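Local structure of 2-hydroxyisobutanoyl-CoA mutase large subunit (Aquincola tertiaricarbonis, 4R3U) at residues M98-G103 with L376-Y381; N111-Y116 with A386-D391. The protein catalyses, together with the small cobalamin-binding subunit HcmB, the interconversion of 2-hydroxyisobutyryl-CoA and (S)-3-hydroxybutyryl-CoA. All coordinates share one frame; numbering follows the deposited sequence.

Contact 1: residues M98-G103 with L376-Y381. With 5AD (5'-deoxyadenosine), chain G.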
loop_
_atom_site.group_PDB
_atom_site.type_symbol
_atom_site.label_atom_id
_atom_site.label_comp_id
_atom_site.label_asym_id
_atom_site.label_seq_id
_atom_site.Cartn_x
_atom_site.Cartn_y
_atom_site.Cartn_z
ATOM N N MET A 98 4.107 -14.172 9.506
ATOM C CA MET A 98 4.071 -13.972 8.073
ATOM C C MET A 98 4.025 -15.416 7.585
ATOM O O MET A 98 5.032 -16.150 7.610
ATOM C CB MET A 98 5.306 -13.202 7.604
ATOM C CG MET A 98 5.449 -11.890 8.353
ATOM S SD MET A 98 6.691 -10.805 7.681
ATOM C CE MET A 98 6.588 -9.457 8.856
ATOM N N ARG A 99 2.783 -15.859 7.345
ATOM C CA ARG A 99 2.434 -17.238 7.032
ATOM C C ARG A 99 1.701 -17.341 5.673
ATOM O O ARG A 99 0.475 -17.160 5.580
ATOM C CB ARG A 99 1.589 -17.781 8.181
ATOM C CG ARG A 99 1.288 -19.258 8.082
ATOM C CD ARG A 99 0.184 -19.681 9.022
ATOM N NE ARG A 99 0.438 -19.302 10.413
ATOM C CZ ARG A 99 1.237 -19.964 11.241
ATOM N NH1 ARG A 99 1.891 -21.039 10.826
ATOM N NH2 ARG A 99 1.398 -19.546 12.484
ATOM N N GLN A 100 2.497 -17.641 4.620
ATOM C CA GLN A 100 2.071 -17.774 3.236
ATOM C C GLN A 100 1.635 -19.191 2.876
ATOM O O GLN A 100 2.346 -20.161 3.186
ATOM C CB GLN A 100 3.198 -17.319 2.290
ATOM C CG GLN A 100 3.577 -15.859 2.418
ATOM C CD GLN A 100 2.454 -14.913 2.112
ATOM O OE1 GLN A 100 1.965 -14.205 2.989
ATOM N NE2 GLN A 100 2.042 -14.856 0.858
ATOM N N ILE A 101 0.493 -19.305 2.167
ATOM C CA ILE A 101 -0.041 -20.596 1.701
ATOM C C ILE A 101 0.920 -21.183 0.659
ATOM O O ILE A 101 1.428 -20.465 -0.205
ATOM C CB ILE A 101 -1.471 -20.472 1.082
ATOM C CG1 ILE A 101 -2.539 -19.954 2.036
ATOM C CG2 ILE A 101 -1.877 -21.738 0.424
ATOM C CD1 ILE A 101 -3.543 -19.044 1.300
ATOM N N ALA A 102 1.136 -22.492 0.746
ATOM C CA ALA A 102 1.946 -23.292 -0.171
ATOM C C ALA A 102 1.204 -24.629 -0.360
ATOM O O ALA A 102 0.732 -25.222 0.620
ATOM C CB ALA A 102 3.339 -23.533 0.412
ATOM N N GLY A 103 1.086 -25.069 -1.612
ATOM C CA GLY A 103 0.432 -26.331 -1.900
ATOM C C GLY A 103 0.316 -26.617 -3.372
ATOM O O GLY A 103 -0.313 -25.859 -4.104
ATOM N N LEU A 376 -0.779 -13.536 9.191
ATOM C CA LEU A 376 -1.197 -12.938 7.936
ATOM C C LEU A 376 -0.632 -13.580 6.704
ATOM O O LEU A 376 0.580 -13.771 6.600
ATOM C CB LEU A 376 -0.890 -11.425 7.939
ATOM C CG LEU A 376 -1.240 -10.558 6.701
ATOM C CD1 LEU A 376 -2.743 -10.513 6.445
ATOM C CD2 LEU A 376 -0.658 -9.166 6.842
ATOM N N HIS A 377 -1.524 -13.848 5.725
ATOM C CA HIS A 377 -1.180 -14.263 4.390
ATOM C C HIS A 377 -1.545 -13.056 3.487
ATOM O O HIS A 377 -2.698 -12.593 3.472
ATOM C CB HIS A 377 -1.991 -15.495 3.932
ATOM C CG HIS A 377 -1.800 -15.829 2.468
ATOM N ND1 HIS A 377 -0.878 -16.787 2.052
ATOM C CD2 HIS A 377 -2.405 -15.307 1.374
ATOM C CE1 HIS A 377 -0.933 -16.789 0.732
ATOM N NE2 HIS A 377 -1.855 -15.938 0.278
ATOM N N THR A 378 -0.569 -12.593 2.694
ATOM C CA THR A 378 -0.795 -11.588 1.671
ATOM C C THR A 378 -0.880 -12.327 0.333
ATOM O O THR A 378 -0.046 -13.207 0.059
ATOM C CB THR A 378 0.280 -10.491 1.692
ATOM O OG1 THR A 378 1.540 -11.059 2.013
ATOM C CG2 THR A 378 -0.047 -9.375 2.662
ATOM N N ASN A 379 -1.878 -11.978 -0.508
ATOM C CA ASN A 379 -2.029 -12.656 -1.788
ATOM C C ASN A 379 -0.972 -12.222 -2.789
ATOM O O ASN A 379 -0.350 -11.175 -2.584
ATOM C CB ASN A 379 -3.436 -12.456 -2.362
ATOM C CG ASN A 379 -4.524 -12.930 -1.462
ATOM O OD1 ASN A 379 -4.390 -13.937 -0.763
ATOM N ND2 ASN A 379 -5.614 -12.176 -1.427
ATOM N N GLY A 380 -0.760 -13.052 -3.821
ATOM C CA GLY A 380 0.156 -12.787 -4.917
ATOM C C GLY A 380 -0.554 -11.930 -5.957
ATOM O O GLY A 380 -1.794 -11.964 -6.054
ATOM N N TYR A 381 0.243 -11.151 -6.764
ATOM C CA TYR A 381 -0.290 -10.301 -7.819
ATOM C C TYR A 381 -0.936 -11.135 -8.927
ATOM O O TYR A 381 -1.762 -10.614 -9.683
ATOM C CB TYR A 381 0.769 -9.321 -8.366
ATOM C CG TYR A 381 2.090 -9.976 -8.717
ATOM C CD1 TYR A 381 2.194 -10.864 -9.796
ATOM C CD2 TYR A 381 3.250 -9.668 -8.016
ATOM C CE1 TYR A 381 3.419 -11.450 -10.138
ATOM C CE2 TYR A 381 4.480 -10.250 -8.350
ATOM C CZ TYR A 381 4.561 -11.133 -9.412
ATOM O OH TYR A 381 5.787 -11.684 -9.741
HETATM N N1 5AD G . -0.586 -21.966 -3.151
HETATM C C2 5AD G . -0.737 -20.656 -2.696
HETATM N N3 5AD G . -2.042 -20.117 -2.576
HETATM C C4 5AD G . -3.108 -20.909 -2.820
HETATM N N9 5AD G . -4.424 -20.683 -2.792
HETATM C C8 5AD G . -5.037 -21.845 -3.034
HETATM N N7 5AD G . -4.133 -22.773 -3.298
HETATM C C5 5AD G . -2.930 -22.207 -3.148
HETATM C C6 5AD G . -1.695 -22.709 -3.295
HETATM N N6 5AD G . -1.638 -23.972 -3.684
HETATM C "C1'" 5AD G . -5.188 -19.544 -2.255
HETATM C "C2'" 5AD G . -5.101 -18.269 -3.018
HETATM C "C3'" 5AD G . -6.477 -17.673 -2.774
HETATM C "C4'" 5AD G . -7.239 -18.685 -1.918
HETATM C "C5'" 5AD G . -8.664 -18.832 -2.439
HETATM O "O4'" 5AD G . -6.583 -19.888 -2.224
HETATM O "O2'" 5AD G . -4.121 -17.427 -2.395
HETATM O "O3'" 5AD G . -6.332 -16.410 -2.098
#
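Leu376 and Met98 form a parallel bridge that joins the last strand of a TIM barrel, 375-377, to its first, 97-102. Leu376 O accepts a hydrogen bond from Arg99 N at 3.1 Å. The guanidinium of Arg99 leads away from this pairing, and its NH2 hydrogen-bonds to the bound CoA substrate and to Ser174. His377 comes next. Its ring lies between two side chains of the first strand. With CG anti to the backbone N (chi1 172°), the ring reaches across, and His377 ND1 accepts a hydrogen bond from Ile101 N at 2.9 Å. The ring thus links to the backbone of the neighbouring strand. Ile101 CD1 sits over the centre of one ring face, a CH-pi contact of 3.5 Å to the His377 centroid. The opposite face carries the amide of Gln100, nearly parallel to the ring and shifted toward its rim. Gln100 is bent at chi2 (-61°), which lays its amide beside the backbone of Thr378, just past strand 375-377. There it grips both backbone polar atoms of one residue. Thr378 N gives to a lone pair of Gln100 OE1 at 3.0 Å. Gln100 NE2 gives to Thr378 O at 2.8 Å, almost straight at 175° and in the amide plane. With an alanine in place of Gln100, Thr378 N and O would probably lose these mates, and one face of His377 its amide neighbour. Thr378 OG1 turns instead to Ala396 O on helix 390-405. The chain then runs into the 5'-deoxyadenosine pocket, which Ile101 also lines, its CG2 being 3.4 Å from adenine N3. Asn379 OD1 accepts from Gln343 NE2 and lies 3.4 Å from O3' of the ribose.

Contact 2: residues N111-Y116 with A386-D391. With 5AD (5'-deoxyadenosine), chain G.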
loop_
_atom_site.group_PDB
_atom_site.type_symbol
_atom_site.label_atom_id
_atom_site.label_comp_id
_atom_site.label_asym_id
_atom_site.label_seq_id
_atom_site.Cartn_x
_atom_site.Cartn_y
_atom_site.Cartn_z
ATOM N N ASN A 111 7.171 -29.064 -0.029
ATOM C CA ASN A 111 8.291 -28.952 0.914
ATOM C C ASN A 111 9.368 -27.985 0.377
ATOM O O ASN A 111 9.920 -27.208 1.150
ATOM C CB ASN A 111 8.906 -30.329 1.193
ATOM C CG ASN A 111 10.092 -30.305 2.108
ATOM O OD1 ASN A 111 11.235 -30.382 1.659
ATOM N ND2 ASN A 111 9.850 -30.192 3.409
ATOM N N LYS A 112 9.653 -28.039 -0.946
ATOM C CA LYS A 112 10.602 -27.170 -1.642
ATOM C C LYS A 112 10.121 -25.694 -1.514
ATOM O O LYS A 112 10.925 -24.813 -1.168
ATOM C CB LYS A 112 10.748 -27.616 -3.119
ATOM C CG LYS A 112 11.754 -26.794 -3.954
ATOM C CD LYS A 112 11.519 -26.916 -5.462
ATOM C CE LYS A 112 10.851 -25.704 -6.119
ATOM N NZ LYS A 112 9.367 -25.830 -6.256
ATOM N N ARG A 113 8.805 -25.447 -1.743
ATOM C CA ARG A 113 8.177 -24.120 -1.584
ATOM C C ARG A 113 8.220 -23.633 -0.118
ATOM O O ARG A 113 8.489 -22.456 0.090
ATOM C CB ARG A 113 6.733 -24.100 -2.126
ATOM C CG ARG A 113 6.063 -22.712 -2.153
ATOM C CD ARG A 113 6.772 -21.675 -3.024
ATOM N NE ARG A 113 6.559 -21.970 -4.433
ATOM C CZ ARG A 113 5.590 -21.436 -5.161
ATOM N NH1 ARG A 113 5.432 -21.792 -6.419
ATOM N NH2 ARG A 113 4.718 -20.602 -4.608
ATOM N N PHE A 114 7.993 -24.530 0.897
ATOM C CA PHE A 114 8.117 -24.166 2.325
ATOM C C PHE A 114 9.487 -23.553 2.570
ATOM O O PHE A 114 9.590 -22.466 3.136
ATOM C CB PHE A 114 7.946 -25.379 3.265
ATOM C CG PHE A 114 6.544 -25.910 3.426
ATOM C CD1 PHE A 114 5.438 -25.150 3.034
ATOM C CD2 PHE A 114 6.320 -27.183 3.948
ATOM C CE1 PHE A 114 4.138 -25.653 3.182
ATOM C CE2 PHE A 114 5.021 -27.658 4.138
ATOM C CZ PHE A 114 3.938 -26.898 3.736
ATOM N N LYS A 115 10.527 -24.259 2.110
ATOM C CA LYS A 115 11.944 -23.885 2.246
ATOM C C LYS A 115 12.252 -22.565 1.567
ATOM O O LYS A 115 12.899 -21.718 2.187
ATOM C CB LYS A 115 12.862 -25.035 1.817
ATOM C CG LYS A 115 12.686 -26.239 2.740
ATOM C CD LYS A 115 13.370 -27.492 2.259
ATOM C CE LYS A 115 13.426 -28.530 3.353
ATOM N NZ LYS A 115 13.689 -29.890 2.796
ATOM N N TYR A 116 11.710 -22.341 0.349
ATOM C CA TYR A 116 11.844 -21.080 -0.375
ATOM C C TYR A 116 11.228 -19.926 0.440
ATOM O O TYR A 116 11.858 -18.870 0.614
ATOM C CB TYR A 116 11.154 -21.157 -1.746
ATOM C CG TYR A 116 11.110 -19.821 -2.438
ATOM C CD1 TYR A 116 12.226 -19.325 -3.111
ATOM C CD2 TYR A 116 9.978 -19.005 -2.352
ATOM C CE1 TYR A 116 12.206 -18.067 -3.718
ATOM C CE2 TYR A 116 9.958 -17.735 -2.930
ATOM C CZ TYR A 116 11.067 -17.281 -3.631
ATOM O OH TYR A 116 11.046 -16.057 -4.242
ATOM N N ALA A 386 -3.571 -18.055 -11.456
ATOM C CA ALA A 386 -3.202 -19.397 -10.985
ATOM C C ALA A 386 -2.637 -19.370 -9.582
ATOM O O ALA A 386 -2.378 -18.286 -9.045
ATOM C CB ALA A 386 -2.143 -19.986 -11.923
ATOM N N ILE A 387 -2.372 -20.586 -9.005
ATOM C CA ILE A 387 -1.684 -20.695 -7.711
ATOM C C ILE A 387 -0.316 -19.984 -7.835
ATOM O O ILE A 387 0.228 -19.917 -8.944
ATOM C CB ILE A 387 -1.656 -22.115 -7.090
ATOM C CG1 ILE A 387 -0.964 -23.146 -8.028
ATOM C CG2 ILE A 387 -3.073 -22.529 -6.651
ATOM C CD1 ILE A 387 -0.430 -24.302 -7.346
ATOM N N PRO A 388 0.176 -19.312 -6.788
ATOM C CA PRO A 388 1.348 -18.435 -6.974
ATOM C C PRO A 388 2.712 -18.982 -7.341
ATOM O O PRO A 388 3.080 -20.106 -6.994
ATOM C CB PRO A 388 1.404 -17.639 -5.658
ATOM C CG PRO A 388 0.763 -18.532 -4.696
ATOM C CD PRO A 388 -0.377 -19.139 -5.436
ATOM N N THR A 389 3.492 -18.099 -7.982
ATOM C CA THR A 389 4.883 -18.316 -8.313
ATOM C C THR A 389 5.700 -17.897 -7.095
ATOM O O THR A 389 5.197 -17.262 -6.160
ATOM C CB THR A 389 5.309 -17.483 -9.550
ATOM O OG1 THR A 389 5.142 -16.085 -9.283
ATOM C CG2 THR A 389 4.596 -17.895 -10.819
ATOM N N GLU A 390 6.970 -18.242 -7.119
ATOM C CA GLU A 390 7.913 -17.863 -6.087
ATOM C C GLU A 390 8.012 -16.343 -5.996
ATOM O O GLU A 390 7.843 -15.813 -4.910
ATOM C CB GLU A 390 9.267 -18.486 -6.382
ATOM C CG GLU A 390 9.282 -19.977 -6.130
ATOM C CD GLU A 390 10.648 -20.612 -6.247
ATOM O OE1 GLU A 390 11.483 -20.074 -7.007
ATOM O OE2 GLU A 390 10.880 -21.651 -5.589
ATOM N N ASP A 391 8.177 -15.645 -7.133
ATOM C CA ASP A 391 8.279 -14.173 -7.191
ATOM C C ASP A 391 7.071 -13.452 -6.606
ATOM O O ASP A 391 7.237 -12.463 -5.917
ATOM C CB ASP A 391 8.536 -13.676 -8.628
ATOM C CG ASP A 391 9.920 -13.910 -9.205
ATOM O OD1 ASP A 391 10.878 -14.100 -8.410
ATOM O OD2 ASP A 391 10.063 -13.833 -10.455
HETATM N N1 5AD G . -0.586 -21.966 -3.151
HETATM C C2 5AD G . -0.737 -20.656 -2.696
HETATM N N3 5AD G . -2.042 -20.117 -2.576
HETATM C C4 5AD G . -3.108 -20.909 -2.820
HETATM N N9 5AD G . -4.424 -20.683 -2.792
HETATM C C8 5AD G . -5.037 -21.845 -3.034
HETATM N N7 5AD G . -4.133 -22.773 -3.298
HETATM C C5 5AD G . -2.930 -22.207 -3.148
HETATM C C6 5AD G . -1.695 -22.709 -3.295
HETATM N N6 5AD G . -1.638 -23.972 -3.684
HETATM C "C1'" 5AD G . -5.188 -19.544 -2.255
HETATM C "C2'" 5AD G . -5.101 -18.269 -3.018
HETATM C "C3'" 5AD G . -6.477 -17.673 -2.774
HETATM C "C4'" 5AD G . -7.239 -18.685 -1.918
HETATM C "C5'" 5AD G . -8.664 -18.832 -2.439
HETATM O "O4'" 5AD G . -6.583 -19.888 -2.224
HETATM O "O2'" 5AD G . -4.121 -17.427 -2.395
HETATM O "O3'" 5AD G . -6.332 -16.410 -2.098
HETATM O O HOH W 1 9.112 -23.375 -4.901
#
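Glu390 touches both Tyr116 and Arg113, each with a different part. Its CB sits over one face of the Tyr116 ring, a CH-pi contact of 3.8 Å to the centroid. Farther out, the Glu390 carboxylate stacks on the same ring, the two planes only 10° apart. Glu390 CG packs over a face of the Arg113 guanidinium, 3.8 Å from NE. The Arg113 chain bends at chi2 (61°) and chi3 (73°), which brings its head to the turn before helix 390-405. There NH1 and NH2 fork onto one atom, Pro388 O, at 3.0 and 2.9 Å, and that oxygen lies in the guanidinium plane. Tyr116 OH adds a weak bond to Glu390 O. Thr389 caps the helix through OG1 to Ala392 N. The Pro388 ring faces 5'-deoxyadenosine, its CD 3.2 Å from adenine C2. A water links the charged groups: it accepts from Lys112 NZ and Arg113 NE and donates to Glu390 OE2. Direct charge contacts stay beyond salt-bridge range. Even so, Lys112 and Arg113 lie close enough that they probably favour the ionised form of Glu390.

In the fold
The two contacts lie about 10 Å apart, centre to centre, within one TIM barrel. Contact 1 joins strands 97-102 and 375-377. Contact 2 joins what follows them, helix 107-119 and the loop leading into helix 390-405, with its first turn. Along the chain the order is 98-103, 111-116, 376-381, 386-391, so the first and last strands meet in the sheet, and the segments after them meet again in the outer layer. Ala102 connects the layers, with its CB against Phe114 and Arg113. Both contacts border 5'-deoxyadenosine and reach its adenine from different parts of the chain, Ile387 joining from contact 2. The closure of the barrel thus forms part of the nucleoside pocket.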